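Long-range contacts in Serine/threonine-protein kinase Tel1 (Chaetomium thermophilum, PDB 6SKY), which phosphorylates serine and threonine residues of proteins using ATP, and probably acts as a DNA damage sensor that activates checkpoint signalling: residues 1433-1438 with 1457-1462; 1468-1473 with 1522-1527; 2704-2709 with 2933-2938; 2796-2801 with 2925-2930. All blocks are in the same frame, centred on the assembly; numbering follows the deposited sequence.

Contact 1. Residues 1433-1438 with 1457-1462; sequences MLLHSL and YLIKRG
Leu1458 of helix 1448-1461 reaches into a patch of leucines on helix 1429-1441, and the contact is aliphatic throughout. Its CD1 methyl meets two of them, lying 4.0 Å from Leu1434 CB and 4.1 Å from Leu1438 CD1; the Leu1438 side chain lies nearly at right angles to it. Leu1435 comes in from the other part of the patch. With CG anti to the carbonyl carbon (chi1 -68°), its end swings toward the partner helix and CD2 touches Leu1458 CB at 3.8 Å, the two leucines lying alongside each other, head to tail. The same CD2 also rests against Ile1459 CG1. The hydrogen bonds run within the helices; on helix 1429-1441 Met1433 O accepts from both the backbone N and OG of Ser1437, from opposite faces of its carbonyl plane. The local axes pass 10.9 Å apart at -149°, a roughly antiparallel pairing of successive helices in the alpha solenoid. Tyr1476 of helix 1470-1487 packs on both Leu1435 and Ile1459, while Trp1514 and Tyr1518 of helix 1502-1521 pack on Ile1459. With only branched alkyl groups meeting, the pairing rests on shape and on burial of carbon, not on directional bonds.

Contact 2. Residues 1468-1473 with 1522-1527; sequences RTPSFL and YDSPEF
Two torsions aim Leu1473 and Tyr1522 at each other: the leucine CG lies opposite its backbone N (chi1 -174°), and the tyrosine ring extends the same way from its own backbone (chi1 179°). Approaching from opposite directions, they form a CH-pi contact in which Leu1473 CD2 sits over the ring face of Tyr1522, 3.8 Å from the centroid and 29° off the normal. Pro1470 meets the same ring differently, at its edge: Pro1470 CB lies near the ring plane, 3.5 Å from Tyr1522 OH. That hydroxyl is hydrogen-bonded to Leu1466 O, which holds the outer end of the ring beside the turn leading into helix 1470-1487. Pro1470 opens this helix of the alpha solenoid, just after Thr1469 at the N-cap position, and the loop 1522-1527 that links helices 1502-1521 and 1530-1543 wraps its pyrrolidine. Phe1527 CE1 touches Pro1470 CB at 3.5 Å. Glu1526 covers a further side of the proline, its CB lying 3.6 Å from Pro1470 CD. The glutamate chain then bends at chi2 and passes beside the carbonyl oxygen of Arg1468. Its carboxylate forms no salt bridge with that arginine: Arg1468 NE and Glu1526 OE1 stay 6.8 Å apart. Phe1536 of helix 1530-1543 meets the rings of both Tyr1522 and Phe1527.

Contact 3. Residues 2704-2709 with 2933-2938; sequences ETRIAV and LAVLYS
The FATC region, the C-terminal hallmark of PI3K-related kinases, docks here on the kinase C-lobe: Arg2706 and Ile2707 of helix 2703-2714 meet Ala2934 and Val2935 in the loop that follows the short helix 2930-2933. The chain comes closest at Ile2707 and Ala2934, whose CA atoms are 5.2 Å apart, a close approach consistent with the small alanine side chain. Arg2706 covers the neighbouring turn. Its CG points away from the carbonyl carbon (chi1 -64°), and a bend at chi3 of 80° lays the guanidinium across Val2935, so that Val2935 CA stands 3.7 Å above one face, displaced toward the rim. The two side chains are set about at right angles, with Arg2706 NH2 4.0 Å from Val2935 CB. Carbonyl oxygens gather near the cationic group, among them Val2935 O at 3.6 Å from Arg2706 NH1. They make no hydrogen bond with it, but their partial negative charge would probably help to stabilise the positive charge. With an alanine here instead of Arg2706, the plate over Val2935 would be gone and that turn of the FATC loop would probably lose its cover, its carbonyls being left without the nearby positive charge. Val2792, in a loop of the kinase domain, also packs on Arg2706, and Tyr2710, one helical turn beyond, packs on Ala2934. Beside the arginine the contact is purely aliphatic: Ile2707 CG1 rests against Ala2934 CB at 3.7 Å.

Contact 4. Residues 2796-2801 with 2925-2930; sequences VPFRLT and NQATSV
Segment 2796-2801 arches round the last turn of helix 2916-2927, the backbones coming nearest at Val2796 and Ala2927, with 5.3 Å between their CA atoms. The Ala2927 methyl is the hub. Phe2798 CE2 reaches it at 3.6 Å, the ring tilted obliquely to it, while Pro2797 CG and Leu2800 CB each stand 4.0 Å from the same CB. Phe2798 achieves this through a chi1 of 41°, which folds its ring back over its own chain toward the helix; there Pro2797 CG sits above one ring face. The proline also faces Gln2926, whose extended side chain runs past it with OE1 3.8 Å from Pro2797 CD. With an alanine here in place of Pro2797, the ring carbons CG and CD would be missing, which would probably open a gap beside the Ala2927 methyl and the Gln2926 side chain, and free the Phe2798 ring to shift. Leu2800 continues the apolar line, its CD2 lying 3.6 Å from Thr2928 CG2; the threonine hydroxyl instead bonds to Ile2924 O in the preceding helical turn. The arch follows the DLG motif that contains the magnesium ligand Asp2779, and probably corresponds to the end of the activation segment, as in related PI3K-like kinases. Arg2799 makes a cation-pi contact with Trp2940 near the C-terminus. Phe2798 and Pro2797 are thus sandwiched between helix 2732-2755, through Met2751 and His2754, and helix 2916-2927, through Leu2923.

How the contacts relate
The contacts form two pairs far apart in the fold, contacts 1 and 4 lying on opposite sides of the chain's centre with their centres about 74 Å apart. Contact 1 pairs two successive solenoid helices; contact 2 sets the start of a helix against an inter-helix loop, and the two touch through Leu1435 CD1 and Phe1472 CE2. Contact 2, built round aromatic rings and a proline, is the buried one; contacts 1, 3 and 4 are partly buried. Contacts 3 and 4 both fasten the FATC region to the kinase domain, contact 4 nested within the loop that contact 3 closes, and Leu2933 and Leu2936 bridge them by packing on Val2796. Contact 3 adds a cationic side chain to a single apolar pair, whereas contact 4 relies on alanine, proline, phenylalanine and leucine.

Contact 1. Residues 1433-1438 with 1457-1462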
# COMPACT_ATOMS: atom_id res chain seq x y z
N MET A 1433 18.82 3.59 -73.44
CA MET A 1433 19.35 2.24 -73.50
C MET A 1433 20.80 2.24 -73.98
O MET A 1433 21.65 1.56 -73.40
CB MET A 1433 18.49 1.38 -74.42
CG MET A 1433 19.12 0.05 -74.74
SD MET A 1433 19.01 -0.39 -76.47
CE MET A 1433 20.10 -1.81 -76.50
N LEU A 1434 21.09 3.01 -75.03
CA LEU A 1434 22.44 3.02 -75.58
C LEU A 1434 23.44 3.60 -74.59
O LEU A 1434 24.52 3.05 -74.40
CB LEU A 1434 22.46 3.80 -76.89
CG LEU A 1434 21.94 3.06 -78.11
CD1 LEU A 1434 21.83 3.98 -79.30
CD2 LEU A 1434 22.86 1.90 -78.43
N LEU A 1435 23.09 4.72 -73.96
CA LEU A 1435 23.98 5.30 -72.96
C LEU A 1435 24.24 4.32 -71.83
O LEU A 1435 25.40 4.03 -71.49
CB LEU A 1435 23.38 6.60 -72.42
CG LEU A 1435 23.29 7.77 -73.39
CD1 LEU A 1435 22.59 8.95 -72.75
CD2 LEU A 1435 24.67 8.17 -73.84
N HIS A 1436 23.17 3.78 -71.24
CA HIS A 1436 23.30 2.89 -70.11
C HIS A 1436 24.02 1.60 -70.47
O HIS A 1436 24.58 0.95 -69.58
CB HIS A 1436 21.92 2.59 -69.54
CG HIS A 1436 21.92 1.69 -68.35
ND1 HIS A 1436 21.81 0.32 -68.45
CD2 HIS A 1436 22.00 1.97 -67.02
CE1 HIS A 1436 21.83 -0.21 -67.24
NE2 HIS A 1436 21.95 0.77 -66.36
N SER A 1437 24.03 1.21 -71.74
CA SER A 1437 24.74 0.00 -72.13
C SER A 1437 26.20 0.26 -72.45
O SER A 1437 27.05 -0.59 -72.16
CB SER A 1437 24.05 -0.64 -73.34
OG SER A 1437 22.67 -0.80 -73.09
N LEU A 1438 26.52 1.40 -73.06
CA LEU A 1438 27.92 1.73 -73.33
C LEU A 1438 28.67 2.09 -72.07
O LEU A 1438 29.91 2.03 -72.06
CB LEU A 1438 28.00 2.88 -74.32
CG LEU A 1438 27.46 2.60 -75.72
CD1 LEU A 1438 27.33 3.88 -76.50
CD2 LEU A 1438 28.37 1.62 -76.42
N TYR A 1457 29.12 11.66 -78.64
CA TYR A 1457 28.22 11.99 -79.73
C TYR A 1457 26.77 11.95 -79.27
O TYR A 1457 25.99 12.85 -79.59
CB TYR A 1457 28.42 11.05 -80.91
CG TYR A 1457 27.43 11.28 -82.02
CD1 TYR A 1457 27.59 12.32 -82.92
CD2 TYR A 1457 26.31 10.47 -82.16
CE1 TYR A 1457 26.67 12.54 -83.92
CE2 TYR A 1457 25.39 10.68 -83.16
CZ TYR A 1457 25.58 11.72 -84.04
OH TYR A 1457 24.66 11.92 -85.04
N LEU A 1458 26.39 10.91 -78.52
CA LEU A 1458 25.01 10.76 -78.10
C LEU A 1458 24.61 11.87 -77.13
O LEU A 1458 23.53 12.46 -77.27
CB LEU A 1458 24.79 9.39 -77.47
CG LEU A 1458 24.85 8.23 -78.46
CD1 LEU A 1458 24.88 6.91 -77.72
CD2 LEU A 1458 23.66 8.29 -79.39
N ILE A 1459 25.45 12.15 -76.13
CA ILE A 1459 25.10 13.21 -75.19
C ILE A 1459 25.02 14.55 -75.90
O ILE A 1459 24.17 15.39 -75.59
CB ILE A 1459 26.11 13.26 -74.03
CG1 ILE A 1459 26.19 11.91 -73.32
CG2 ILE A 1459 25.71 14.32 -73.03
CD1 ILE A 1459 27.19 11.88 -72.21
N LYS A 1460 25.89 14.78 -76.89
CA LYS A 1460 25.90 16.05 -77.59
C LYS A 1460 24.67 16.20 -78.48
O LYS A 1460 24.07 17.28 -78.53
CB LYS A 1460 27.18 16.17 -78.41
CG LYS A 1460 27.69 17.58 -78.58
CD LYS A 1460 29.12 17.57 -79.09
CE LYS A 1460 29.74 18.95 -79.02
NZ LYS A 1460 31.16 18.94 -79.47
N ARG A 1461 24.28 15.13 -79.17
CA ARG A 1461 23.17 15.22 -80.11
C ARG A 1461 21.81 15.15 -79.43
O ARG A 1461 20.86 15.78 -79.91
CB ARG A 1461 23.28 14.10 -81.15
CG ARG A 1461 24.08 14.47 -82.39
CD ARG A 1461 23.36 15.53 -83.22
NE ARG A 1461 23.58 15.34 -84.65
CZ ARG A 1461 24.42 16.06 -85.39
NH1 ARG A 1461 24.54 15.80 -86.69
NH2 ARG A 1461 25.12 17.04 -84.85
N GLY A 1462 21.68 14.41 -78.33
CA GLY A 1462 20.39 14.27 -77.68
C GLY A 1462 20.15 15.30 -76.60
O GLY A 1462 19.40 15.06 -75.65

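Contact 2. Residues 1468-1473 with 1522-1527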
# COMPACT_ATOMS: atom_id res chain seq x y z
N ARG A 1468 14.40 17.15 -71.17
CA ARG A 1468 13.06 16.74 -70.77
C ARG A 1468 13.08 15.59 -69.77
O ARG A 1468 12.02 15.23 -69.26
CB ARG A 1468 12.25 16.31 -72.00
CG ARG A 1468 12.24 17.31 -73.13
CD ARG A 1468 11.71 16.67 -74.39
NE ARG A 1468 11.93 17.52 -75.56
CZ ARG A 1468 11.72 17.12 -76.81
NH1 ARG A 1468 11.94 17.95 -77.82
NH2 ARG A 1468 11.28 15.89 -77.05
N THR A 1469 14.24 15.02 -69.50
CA THR A 1469 14.37 13.87 -68.60
C THR A 1469 15.55 14.10 -67.68
O THR A 1469 16.60 13.45 -67.79
CB THR A 1469 14.55 12.58 -69.41
OG1 THR A 1469 13.72 12.63 -70.58
CG2 THR A 1469 14.13 11.38 -68.58
N PRO A 1470 15.43 15.04 -66.74
CA PRO A 1470 16.53 15.29 -65.81
C PRO A 1470 16.73 14.18 -64.80
O PRO A 1470 17.84 14.02 -64.29
CB PRO A 1470 16.12 16.59 -65.12
CG PRO A 1470 14.65 16.54 -65.13
CD PRO A 1470 14.25 15.86 -66.42
N SER A 1471 15.69 13.40 -64.51
CA SER A 1471 15.82 12.31 -63.55
C SER A 1471 16.69 11.19 -64.11
O SER A 1471 17.39 10.52 -63.35
CB SER A 1471 14.45 11.78 -63.17
OG SER A 1471 13.61 12.84 -62.75
N PHE A 1472 16.64 10.96 -65.42
CA PHE A 1472 17.55 10.00 -66.03
C PHE A 1472 18.97 10.53 -66.04
O PHE A 1472 19.92 9.79 -65.76
CB PHE A 1472 17.11 9.66 -67.45
CG PHE A 1472 18.18 9.02 -68.28
CD1 PHE A 1472 18.41 7.66 -68.20
CD2 PHE A 1472 18.97 9.77 -69.12
CE1 PHE A 1472 19.39 7.06 -68.95
CE2 PHE A 1472 19.96 9.18 -69.87
CZ PHE A 1472 20.17 7.83 -69.78
N LEU A 1473 19.14 11.80 -66.38
CA LEU A 1473 20.47 12.36 -66.51
C LEU A 1473 21.18 12.47 -65.17
O LEU A 1473 22.39 12.30 -65.11
CB LEU A 1473 20.41 13.73 -67.19
CG LEU A 1473 21.77 14.33 -67.51
CD1 LEU A 1473 22.61 13.35 -68.30
CD2 LEU A 1473 21.60 15.60 -68.28
N TYR A 1522 24.17 22.51 -67.57
CA TYR A 1522 22.85 21.93 -67.77
C TYR A 1522 21.80 22.69 -66.98
O TYR A 1522 22.05 23.15 -65.86
CB TYR A 1522 22.85 20.46 -67.34
CG TYR A 1522 21.51 19.77 -67.49
CD1 TYR A 1522 21.15 19.16 -68.68
CD2 TYR A 1522 20.61 19.73 -66.43
CE1 TYR A 1522 19.93 18.54 -68.81
CE2 TYR A 1522 19.40 19.11 -66.56
CZ TYR A 1522 19.06 18.52 -67.75
OH TYR A 1522 17.85 17.90 -67.89
N ASP A 1523 20.61 22.82 -67.56
CA ASP A 1523 19.48 23.44 -66.89
C ASP A 1523 18.22 23.05 -67.65
O ASP A 1523 18.20 23.13 -68.88
CB ASP A 1523 19.62 24.96 -66.84
CG ASP A 1523 18.54 25.62 -66.00
OD1 ASP A 1523 17.73 24.89 -65.37
OD2 ASP A 1523 18.49 26.87 -65.95
N SER A 1524 17.20 22.63 -66.93
CA SER A 1524 16.02 22.07 -67.56
C SER A 1524 14.75 22.66 -66.97
O SER A 1524 14.70 22.96 -65.77
CB SER A 1524 15.99 20.54 -67.40
OG SER A 1524 14.75 20.00 -67.81
N PRO A 1525 13.72 22.85 -67.79
CA PRO A 1525 12.41 23.23 -67.24
C PRO A 1525 11.68 22.09 -66.56
O PRO A 1525 10.70 22.33 -65.86
CB PRO A 1525 11.64 23.71 -68.48
CG PRO A 1525 12.24 22.90 -69.59
CD PRO A 1525 13.70 22.76 -69.26
N GLU A 1526 12.14 20.85 -66.76
CA GLU A 1526 11.45 19.68 -66.23
C GLU A 1526 11.71 19.46 -64.75
O GLU A 1526 11.11 18.55 -64.17
CB GLU A 1526 11.86 18.44 -67.01
CG GLU A 1526 10.72 17.51 -67.36
CD GLU A 1526 9.90 18.02 -68.53
OE1 GLU A 1526 10.29 19.04 -69.14
OE2 GLU A 1526 8.86 17.39 -68.85
N PHE A 1527 12.58 20.25 -64.13
CA PHE A 1527 12.79 20.15 -62.70
C PHE A 1527 11.49 20.45 -61.97
O PHE A 1527 10.86 21.48 -62.20
CB PHE A 1527 13.88 21.13 -62.25
CG PHE A 1527 15.27 20.66 -62.52
CD1 PHE A 1527 15.60 19.33 -62.39
CD2 PHE A 1527 16.25 21.55 -62.91
CE1 PHE A 1527 16.88 18.89 -62.63
CE2 PHE A 1527 17.53 21.12 -63.16
CZ PHE A 1527 17.84 19.79 -63.02

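Contact 3. Residues 2704-2709 with 2933-2938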
# COMPACT_ATOMS: atom_id res chain seq x y z
N GLU A 2704 -40.97 -7.08 -17.74
CA GLU A 2704 -40.77 -8.44 -18.22
C GLU A 2704 -40.98 -8.53 -19.72
O GLU A 2704 -40.19 -9.16 -20.44
CB GLU A 2704 -41.71 -9.39 -17.49
CG GLU A 2704 -41.74 -9.18 -15.99
CD GLU A 2704 -43.13 -8.88 -15.47
OE1 GLU A 2704 -44.06 -8.75 -16.30
OE2 GLU A 2704 -43.30 -8.78 -14.24
N THR A 2705 -42.05 -7.91 -20.22
CA THR A 2705 -42.32 -7.96 -21.65
C THR A 2705 -41.26 -7.19 -22.43
O THR A 2705 -40.85 -7.61 -23.51
CB THR A 2705 -43.71 -7.41 -21.94
OG1 THR A 2705 -44.69 -8.30 -21.37
CG2 THR A 2705 -43.95 -7.31 -23.43
N ARG A 2706 -40.80 -6.06 -21.89
CA ARG A 2706 -39.75 -5.30 -22.55
C ARG A 2706 -38.47 -6.12 -22.66
O ARG A 2706 -37.84 -6.15 -23.71
CB ARG A 2706 -39.49 -4.00 -21.81
CG ARG A 2706 -40.66 -3.07 -21.83
CD ARG A 2706 -40.37 -1.79 -21.12
NE ARG A 2706 -39.61 -0.87 -21.95
CZ ARG A 2706 -39.24 0.34 -21.57
NH1 ARG A 2706 -38.54 1.11 -22.39
NH2 ARG A 2706 -39.57 0.79 -20.37
N ILE A 2707 -38.08 -6.79 -21.58
CA ILE A 2707 -36.86 -7.58 -21.61
C ILE A 2707 -37.01 -8.78 -22.54
O ILE A 2707 -36.06 -9.16 -23.24
CB ILE A 2707 -36.46 -8.01 -20.19
CG1 ILE A 2707 -36.14 -6.79 -19.35
CG2 ILE A 2707 -35.25 -8.88 -20.24
CD1 ILE A 2707 -35.56 -7.12 -18.01
N ALA A 2708 -38.19 -9.38 -22.58
CA ALA A 2708 -38.40 -10.50 -23.49
C ALA A 2708 -38.31 -10.06 -24.95
O ALA A 2708 -37.68 -10.74 -25.77
CB ALA A 2708 -39.75 -11.15 -23.22
N VAL A 2709 -38.91 -8.92 -25.28
CA VAL A 2709 -38.84 -8.41 -26.64
C VAL A 2709 -37.40 -8.05 -27.00
O VAL A 2709 -36.95 -8.27 -28.13
CB VAL A 2709 -39.78 -7.21 -26.81
CG1 VAL A 2709 -39.49 -6.49 -28.10
CG2 VAL A 2709 -41.21 -7.69 -26.80
N LEU A 2933 -30.26 -2.44 -20.52
CA LEU A 2933 -30.32 -2.08 -21.92
C LEU A 2933 -31.70 -2.29 -22.52
O LEU A 2933 -32.00 -1.71 -23.56
CB LEU A 2933 -29.29 -2.87 -22.72
CG LEU A 2933 -27.82 -2.59 -22.44
CD1 LEU A 2933 -26.98 -3.53 -23.23
CD2 LEU A 2933 -27.47 -1.18 -22.81
N ALA A 2934 -32.54 -3.10 -21.88
CA ALA A 2934 -33.85 -3.39 -22.44
C ALA A 2934 -34.86 -2.30 -22.18
O ALA A 2934 -35.87 -2.23 -22.89
CB ALA A 2934 -34.37 -4.71 -21.89
N VAL A 2935 -34.62 -1.45 -21.20
CA VAL A 2935 -35.54 -0.39 -20.83
C VAL A 2935 -35.02 0.98 -21.25
O VAL A 2935 -35.48 2.00 -20.76
CB VAL A 2935 -35.86 -0.42 -19.33
CG1 VAL A 2935 -36.49 -1.73 -18.97
CG2 VAL A 2935 -34.60 -0.23 -18.54
N LEU A 2936 -34.05 1.02 -22.16
CA LEU A 2936 -33.59 2.27 -22.71
C LEU A 2936 -34.48 2.69 -23.87
O LEU A 2936 -35.17 1.88 -24.48
CB LEU A 2936 -32.14 2.16 -23.18
CG LEU A 2936 -31.07 2.10 -22.11
CD1 LEU A 2936 -29.74 1.83 -22.72
CD2 LEU A 2936 -31.02 3.38 -21.36
N TYR A 2937 -34.47 3.99 -24.16
CA TYR A 2937 -35.27 4.53 -25.24
C TYR A 2937 -34.88 3.90 -26.57
O TYR A 2937 -33.73 3.53 -26.79
CB TYR A 2937 -35.10 6.05 -25.30
CG TYR A 2937 -35.89 6.72 -26.38
CD1 TYR A 2937 -37.25 6.55 -26.47
CD2 TYR A 2937 -35.27 7.54 -27.30
CE1 TYR A 2937 -37.97 7.17 -27.45
CE2 TYR A 2937 -35.98 8.16 -28.28
CZ TYR A 2937 -37.33 7.97 -28.35
OH TYR A 2937 -38.05 8.59 -29.34
N SER A 2938 -35.85 3.78 -27.47
CA SER A 2938 -35.63 3.06 -28.71
C SER A 2938 -34.71 3.81 -29.66
O SER A 2938 -34.04 3.19 -30.49
CB SER A 2938 -36.95 2.77 -29.40
OG SER A 2938 -37.47 3.93 -29.99

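Contact 4. Residues 2796-2801 with 2925-2930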
# COMPACT_ATOMS: atom_id res chain seq x y z
N VAL A 2796 -27.69 4.03 -17.90
CA VAL A 2796 -26.42 3.34 -18.10
C VAL A 2796 -25.30 4.35 -17.89
O VAL A 2796 -25.49 5.54 -18.19
CB VAL A 2796 -26.33 2.70 -19.49
CG1 VAL A 2796 -27.20 1.48 -19.56
CG2 VAL A 2796 -26.73 3.69 -20.54
N PRO A 2797 -24.13 3.95 -17.39
CA PRO A 2797 -23.06 4.93 -17.20
C PRO A 2797 -22.43 5.40 -18.49
O PRO A 2797 -21.96 6.54 -18.56
CB PRO A 2797 -22.06 4.17 -16.32
CG PRO A 2797 -22.34 2.76 -16.59
CD PRO A 2797 -23.78 2.63 -16.85
N PHE A 2798 -22.41 4.56 -19.52
CA PHE A 2798 -21.85 4.91 -20.81
C PHE A 2798 -22.36 3.89 -21.82
O PHE A 2798 -23.03 2.93 -21.46
CB PHE A 2798 -20.32 4.95 -20.77
CG PHE A 2798 -19.69 3.84 -19.98
CD1 PHE A 2798 -19.24 4.07 -18.70
CD2 PHE A 2798 -19.51 2.59 -20.52
CE1 PHE A 2798 -18.66 3.06 -17.98
CE2 PHE A 2798 -18.93 1.60 -19.80
CZ PHE A 2798 -18.50 1.83 -18.54
N ARG A 2799 -22.03 4.11 -23.08
CA ARG A 2799 -22.48 3.24 -24.16
C ARG A 2799 -21.49 2.10 -24.34
O ARG A 2799 -20.34 2.32 -24.72
CB ARG A 2799 -22.65 4.01 -25.46
CG ARG A 2799 -23.22 3.17 -26.55
CD ARG A 2799 -23.49 3.95 -27.80
NE ARG A 2799 -24.26 3.14 -28.73
CZ ARG A 2799 -25.56 3.24 -28.89
NH1 ARG A 2799 -26.18 2.46 -29.75
NH2 ARG A 2799 -26.24 4.12 -28.20
N LEU A 2800 -21.93 0.88 -24.05
CA LEU A 2800 -21.12 -0.32 -24.19
C LEU A 2800 -21.97 -1.44 -24.78
O LEU A 2800 -22.05 -2.54 -24.24
CB LEU A 2800 -20.51 -0.74 -22.86
CG LEU A 2800 -19.23 -1.56 -22.86
CD1 LEU A 2800 -18.14 -0.80 -23.54
CD2 LEU A 2800 -18.84 -1.86 -21.45
N THR A 2801 -22.67 -1.16 -25.87
CA THR A 2801 -23.52 -2.15 -26.49
C THR A 2801 -22.68 -3.27 -27.11
O THR A 2801 -21.46 -3.28 -27.01
CB THR A 2801 -24.42 -1.50 -27.53
OG1 THR A 2801 -23.64 -1.07 -28.64
CG2 THR A 2801 -25.10 -0.31 -26.93
N ASN A 2925 -20.37 -3.96 -15.47
CA ASN A 2925 -21.52 -4.83 -15.27
C ASN A 2925 -22.82 -4.11 -15.57
O ASN A 2925 -23.71 -4.67 -16.22
CB ASN A 2925 -21.56 -5.37 -13.84
CG ASN A 2925 -20.69 -6.57 -13.65
OD1 ASN A 2925 -20.09 -6.75 -12.60
ND2 ASN A 2925 -20.62 -7.42 -14.66
N GLN A 2926 -22.96 -2.88 -15.10
CA GLN A 2926 -24.23 -2.19 -15.32
C GLN A 2926 -24.32 -1.54 -16.68
O GLN A 2926 -25.42 -1.16 -17.09
CB GLN A 2926 -24.48 -1.16 -14.22
CG GLN A 2926 -23.45 -0.09 -14.10
CD GLN A 2926 -23.77 0.89 -12.99
OE1 GLN A 2926 -24.42 1.91 -13.22
NE2 GLN A 2926 -23.31 0.59 -11.79
N ALA A 2927 -23.22 -1.42 -17.42
CA ALA A 2927 -23.28 -0.88 -18.76
C ALA A 2927 -23.65 -1.91 -19.81
O ALA A 2927 -24.16 -1.54 -20.86
CB ALA A 2927 -21.95 -0.24 -19.14
N THR A 2928 -23.40 -3.20 -19.55
CA THR A 2928 -23.68 -4.27 -20.49
C THR A 2928 -24.84 -5.14 -20.06
O THR A 2928 -25.09 -6.17 -20.68
CB THR A 2928 -22.44 -5.13 -20.70
OG1 THR A 2928 -21.89 -5.51 -19.44
CG2 THR A 2928 -21.39 -4.40 -21.48
N SER A 2929 -25.56 -4.76 -19.01
CA SER A 2929 -26.62 -5.59 -18.46
C SER A 2929 -27.84 -5.57 -19.36
O SER A 2929 -28.28 -4.52 -19.82
CB SER A 2929 -26.99 -5.10 -17.07
OG SER A 2929 -28.03 -5.87 -16.51
N VAL A 2930 -28.41 -6.75 -19.60
CA VAL A 2930 -29.57 -6.85 -20.48
C VAL A 2930 -30.81 -6.26 -19.82
O VAL A 2930 -31.72 -5.78 -20.51
CB VAL A 2930 -29.79 -8.31 -20.89
CG1 VAL A 2930 -31.10 -8.48 -21.64
CG2 VAL A 2930 -28.65 -8.78 -21.76